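Side-chain contact in putative isomerase (Streptomyces coelicolor A3, PDB 2OQH), which probably dehydrates D-glucarate to 5-dehydro-4-deoxy-D-glucarate, as a TIM-barrel enzyme of the enolase superfamily: residues M247-F252 / A256-L261. Numbering follows the deposited sequence.
Sequences MCVVRF and APAMRL
The backbone carbonyl of Phe252 reaches Ala256 through a single water. This water donates to Phe252 O at 2.7 Å and accepts from Ala256 N at 3.0 Å, spanning the 4.1 Å between Phe252 O and Ala256 N, the pair that a direct i to i+4 bond would join in a regular helix. A water thus takes the place of the direct bond between these two groups. Pro257 follows at once and, lacking an amide hydrogen, has nothing to donate to the turn before it, so the helix is kinked here. Regular bonding resumes with Arg260 N giving to Ala256 O at 2.9 Å and Leu261 N to Pro257 O at 3.0 Å.

Deeper in, the contact is a small apolar one between two buried side chains. Val249 CG2 meets Ala258 CB methyl to methyl at 3.5 Å, somewhat closer than usual van der Waals contact. The valine has CG1 anti to its own nitrogen (chi1 173°), which leaves CG2 beside that nitrogen and turned to the alanine. In both residues the bond from the alpha to the beta carbon points toward the other segment, and the alpha carbons of Val249 and Ala258 lie 7.1 Å apart.

Near the start of the helix, the side-chain OD2 of Asp254 accepts a hydrogen bond from Val250 N and so ties the incoming loop to the helix. The bond from CA to CB of Phe252 points away from 256-261, and its ring meets Trp274 edge-to-face and also touches His286. In the C-terminal barrel domain, residues 247-252 form the loop leading from strand 243-245 into helix 252-260, and Cys248 and Leu261 both rest on the preceding helix, 228-238.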
# COMPACT_ATOMS: atom_id res chain seq x y z
N MSE A 247 -4.02 7.17 7.69
CA MSE A 247 -4.91 8.31 7.47
C MSE A 247 -4.59 9.56 8.31
O MSE A 247 -4.78 10.67 7.83
CB MSE A 247 -6.37 7.92 7.72
CG MSE A 247 -6.95 6.98 6.67
SE MSE A 247 -8.79 6.48 7.05
CE MSE A 247 -9.65 8.15 6.62
N CYS A 248 -4.14 9.39 9.56
CA CYS A 248 -3.84 10.57 10.38
C CYS A 248 -2.36 10.96 10.35
O CYS A 248 -1.98 12.03 10.83
CB CYS A 248 -4.34 10.39 11.82
SG CYS A 248 -3.37 9.32 12.89
N VAL A 249 -1.53 10.08 9.80
CA VAL A 249 -0.09 10.32 9.64
C VAL A 249 0.22 9.82 8.24
O VAL A 249 0.50 8.64 8.05
CB VAL A 249 0.77 9.52 10.65
CG1 VAL A 249 2.25 9.70 10.32
CG2 VAL A 249 0.49 9.99 12.07
N VAL A 250 0.16 10.72 7.25
CA VAL A 250 0.41 10.35 5.86
C VAL A 250 1.50 11.17 5.18
O VAL A 250 1.64 11.16 3.96
CB VAL A 250 -0.89 10.48 5.02
CG1 VAL A 250 -2.00 9.65 5.66
CG2 VAL A 250 -1.31 11.94 4.91
N ARG A 251 2.27 11.89 5.98
CA ARG A 251 3.37 12.72 5.49
C ARG A 251 4.22 13.05 6.70
O ARG A 251 3.72 13.10 7.82
CB ARG A 251 2.82 14.00 4.86
CG ARG A 251 2.00 14.86 5.80
CD ARG A 251 1.45 16.10 5.10
NE ARG A 251 0.91 17.03 6.09
CZ ARG A 251 0.86 18.35 5.95
NH1 ARG A 251 1.32 18.93 4.84
NH2 ARG A 251 0.38 19.10 6.93
N PHE A 252 5.51 13.28 6.49
CA PHE A 252 6.40 13.59 7.60
C PHE A 252 5.96 14.76 8.47
O PHE A 252 6.22 14.75 9.67
CB PHE A 252 7.82 13.79 7.07
CG PHE A 252 8.47 12.51 6.63
CD1 PHE A 252 8.92 11.59 7.58
CD2 PHE A 252 8.58 12.19 5.28
CE1 PHE A 252 9.46 10.36 7.18
CE2 PHE A 252 9.12 10.97 4.87
CZ PHE A 252 9.56 10.05 5.82
N ALA A 256 6.09 14.21 13.77
CA ALA A 256 6.45 14.81 15.06
C ALA A 256 5.22 15.03 15.94
O ALA A 256 5.19 14.60 17.09
CB ALA A 256 7.19 16.12 14.84
N PRO A 257 4.18 15.70 15.41
CA PRO A 257 2.98 15.92 16.23
C PRO A 257 2.38 14.59 16.72
O PRO A 257 2.00 14.48 17.89
CB PRO A 257 2.05 16.66 15.28
CG PRO A 257 3.01 17.43 14.42
CD PRO A 257 4.06 16.40 14.12
N ALA A 258 2.28 13.60 15.85
CA ALA A 258 1.72 12.31 16.23
C ALA A 258 2.53 11.65 17.35
O ALA A 258 1.96 11.01 18.24
CB ALA A 258 1.66 11.37 15.02
N MSE A 259 3.84 11.79 17.30
CA MSE A 259 4.68 11.20 18.34
C MSE A 259 4.51 11.95 19.65
O MSE A 259 4.36 11.33 20.70
CB MSE A 259 6.15 11.22 17.92
CG MSE A 259 6.45 10.39 16.68
SE MSE A 259 6.07 8.52 16.97
CE MSE A 259 4.26 8.45 16.28
N ARG A 260 4.53 13.27 19.61
CA ARG A 260 4.39 14.04 20.85
C ARG A 260 3.04 13.83 21.51
O ARG A 260 2.92 13.93 22.73
CB ARG A 260 4.61 15.53 20.60
CG ARG A 260 6.05 15.91 20.37
CD ARG A 260 6.24 17.41 20.48
NE ARG A 260 7.58 17.81 20.07
CZ ARG A 260 8.70 17.52 20.73
NH1 ARG A 260 8.65 16.82 21.86
NH2 ARG A 260 9.87 17.91 20.24
N LEU A 261 2.02 13.54 20.71
CA LEU A 261 0.68 13.32 21.24
C LEU A 261 0.37 11.84 21.47
O LEU A 261 -0.74 11.49 21.87
CB LEU A 261 -0.37 13.93 20.31
CG LEU A 261 -0.30 15.45 20.13
CD1 LEU A 261 -1.41 15.90 19.19
CD2 LEU A 261 -0.44 16.15 21.47
O HOH W 1 6.84 16.31 11.74